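Local coordinates for protein CDP-4-keto-6-deoxy-D-glucose-3-dehydrase (Yersinia pseudotuberculosis, PDB 3BB8) that probably catalyses the pyridoxal-phosphate-dependent C-3 dehydration of CDP-4-keto-6-deoxy-D-glucose in lipopolysaccharide sugar biosynthesis, on an aspartate aminotransferase fold, at residues G270-P273 against F274-H278. The protein carries 1 engineered substitution. Sequence-based numbering, arbitrary orientation.
Sequences GSLP and FGYDH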
ATOM      1  N   GLY A 270     -15.518  20.748 -10.865  1.00 63.56           N
ATOM      2  CA  GLY A 270     -14.325  21.543 -10.639  1.00 61.08           C
ATOM      3  C   GLY A 270     -14.255  22.750 -11.554  1.00 59.31           C
ATOM      4  O   GLY A 270     -15.116  22.942 -12.411  1.00 59.64           O
ATOM      5  N   SER A 271     -13.223  23.564 -11.372  1.00 56.82           N
ATOM      6  CA  SER A 271     -13.041  24.760 -12.176  1.00 53.32           C
ATOM      7  C   SER A 271     -11.612  24.840 -12.698  1.00 53.18           C
ATOM      8  O   SER A 271     -10.953  25.873 -12.584  1.00 53.95           O
ATOM      9  CB  SER A 271     -13.360  25.996 -11.342  1.00 50.82           C
ATOM     10  OG  SER A 271     -12.577  26.017 -10.169  1.00 47.82           O
ATOM     11  N   LEU A 272     -11.137  23.737 -13.265  1.00 51.92           N
ATOM     12  CA  LEU A 272      -9.793  23.685 -13.816  1.00 50.27           C
ATOM     13  C   LEU A 272      -9.780  24.355 -15.181  1.00 49.85           C
ATOM     14  O   LEU A 272     -10.770  24.307 -15.916  1.00 49.72           O
ATOM     15  CB  LEU A 272      -9.323  22.231 -13.968  1.00 47.79           C
ATOM     16  CG  LEU A 272      -9.020  21.418 -12.708  1.00 48.02           C
ATOM     17  CD1 LEU A 272      -8.640  19.994 -13.103  1.00 45.77           C
ATOM     18  CD2 LEU A 272      -7.896  22.084 -11.916  1.00 46.89           C
ATOM     19  N   PRO A 273      -8.654  24.988 -15.542  1.00 48.69           N
ATOM     20  CA  PRO A 273      -8.558  25.655 -16.842  1.00 47.88           C
ATOM     21  C   PRO A 273      -8.625  24.644 -17.982  1.00 46.66           C
ATOM     22  O   PRO A 273      -8.255  23.483 -17.818  1.00 44.86           O
ATOM     23  CB  PRO A 273      -7.202  26.359 -16.766  1.00 48.65           C
ATOM     24  CG  PRO A 273      -6.404  25.440 -15.894  1.00 47.77           C
ATOM     25  CD  PRO A 273      -7.390  25.105 -14.797  1.00 47.42           C
ATOM     26  N   PHE A 274      -9.113  25.090 -19.132  1.00 46.67           N
ATOM     27  CA  PHE A 274      -9.213  24.229 -20.298  1.00 47.35           C
ATOM     28  C   PHE A 274      -7.835  23.682 -20.663  1.00 48.02           C
ATOM     29  O   PHE A 274      -6.831  24.394 -20.575  1.00 48.81           O
ATOM     30  CB  PHE A 274      -9.801  25.022 -21.473  1.00 49.82           C
ATOM     31  CG  PHE A 274      -9.665  24.336 -22.803  1.00 51.08           C
ATOM     32  CD1 PHE A 274      -8.513  24.493 -23.566  1.00 51.73           C
ATOM     33  CD2 PHE A 274     -10.675  23.507 -23.277  1.00 51.98           C
ATOM     34  CE1 PHE A 274      -8.368  23.830 -24.783  1.00 52.79           C
ATOM     35  CE2 PHE A 274     -10.540  22.839 -24.491  1.00 52.51           C
ATOM     36  CZ  PHE A 274      -9.382  23.000 -25.245  1.00 53.34           C
ATOM     37  N   GLY A 275      -7.786  22.413 -21.058  1.00 47.55           N
ATOM     38  CA  GLY A 275      -6.523  21.808 -21.440  1.00 47.15           C
ATOM     39  C   GLY A 275      -5.639  21.323 -20.299  1.00 47.96           C
ATOM     40  O   GLY A 275      -4.501  20.902 -20.539  1.00 47.12           O
ATOM     41  N   TYR A 276      -6.137  21.383 -19.066  1.00 46.26           N
ATOM     42  CA  TYR A 276      -5.352  20.922 -17.923  1.00 45.35           C
ATOM     43  C   TYR A 276      -5.114  19.424 -18.095  1.00 45.17           C
ATOM     44  O   TYR A 276      -6.032  18.679 -18.414  1.00 45.01           O
ATOM     45  CB  TYR A 276      -6.094  21.172 -16.605  1.00 43.79           C
ATOM     46  CG  TYR A 276      -5.172  21.274 -15.416  1.00 41.21           C
ATOM     47  CD1 TYR A 276      -4.530  22.473 -15.116  1.00 39.06           C
ATOM     48  CD2 TYR A 276      -4.898  20.155 -14.613  1.00 42.07           C
ATOM     49  CE1 TYR A 276      -3.632  22.569 -14.054  1.00 39.28           C
ATOM     50  CE2 TYR A 276      -3.995  20.238 -13.544  1.00 40.47           C
ATOM     51  CZ  TYR A 276      -3.368  21.451 -13.273  1.00 40.09           C
ATOM     52  OH  TYR A 276      -2.478  21.553 -12.227  1.00 38.56           O
ATOM     53  N   ASP A 277      -3.874  18.998 -17.885  1.00 45.21           N
ATOM     54  CA  ASP A 277      -3.480  17.598 -18.028  1.00 47.99           C
ATOM     55  C   ASP A 277      -4.457  16.629 -17.356  1.00 47.32           C
ATOM     56  O   ASP A 277      -4.750  16.761 -16.167  1.00 45.40           O
ATOM     57  CB  ASP A 277      -2.079  17.409 -17.434  1.00 50.94           C
ATOM     58  CG  ASP A 277      -1.235  16.437 -18.229  1.00 54.53           C
ATOM     59  OD1 ASP A 277      -1.567  15.232 -18.261  1.00 56.87           O
ATOM     60  OD2 ASP A 277      -0.235  16.887 -18.831  1.00 57.66           O
ATOM     61  N   HIS A 278      -4.957  15.659 -18.118  1.00 48.93           N
ATOM     62  CA  HIS A 278      -5.889  14.671 -17.569  1.00 50.95           C
ATOM     63  C   HIS A 278      -5.156  13.895 -16.476  1.00 49.44           C
ATOM     64  O   HIS A 278      -5.733  13.565 -15.440  1.00 49.19           O
ATOM     65  CB  HIS A 278      -6.366  13.694 -18.652  1.00 53.72           C
ATOM     66  CG  HIS A 278      -7.617  12.948 -18.285  1.00 59.75           C
ATOM     67  ND1 HIS A 278      -7.892  11.676 -18.749  1.00 61.75           N
ATOM     68  CD2 HIS A 278      -8.684  13.310 -17.531  1.00 60.33           C
ATOM     69  CE1 HIS A 278      -9.074  11.290 -18.299  1.00 62.14           C
ATOM     70  NE2 HIS A 278      -9.576  12.263 -17.558  1.00 62.62           N
TER
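P273 and Y276 stand at the two ends of a type II beta turn, P273-F274-G275-Y276, in the long loop between helix 235-245 and helix 293-323; it exemplifies a turn whose flanking side chains pack together while its corner reaches another subunit. F274 takes the second position. Its bond from CA to CB points away from residues 270-273, although CB still brushes P273 C at 3.7 Å, and the side chain packs on I360 of the second subunit. G275 follows with a positive phi, in the left-handed region that favours glycine at the third position of a type II turn. Y276 then closes the turn: its N donates to P273 O over 3.2 Å. The bond is somewhat bent, 143° at the hydrogen, and the donor is tilted 33° from the carbonyl plane. A chi1 of -156°, with CG anti to the backbone N, swings the Y276 ring back toward L272 and P273, both of which it meets obliquely. There L272 sets CD2 over one face of the ring, while its CD1 approaches CD2 of Y276 at 4.0 Å. Beyond this apolar packing, the phenol OH is hydrogen-bonded to the backbone O of F377 in the second subunit, and S271 OG is hydrogen-bonded to R383 NH1 of that same subunit; the turn is thus part of the dimer interface. The closest side-chain approach between L272 or P273 and the tyrosine is P273 CG to Y276 CD1, 3.6 Å.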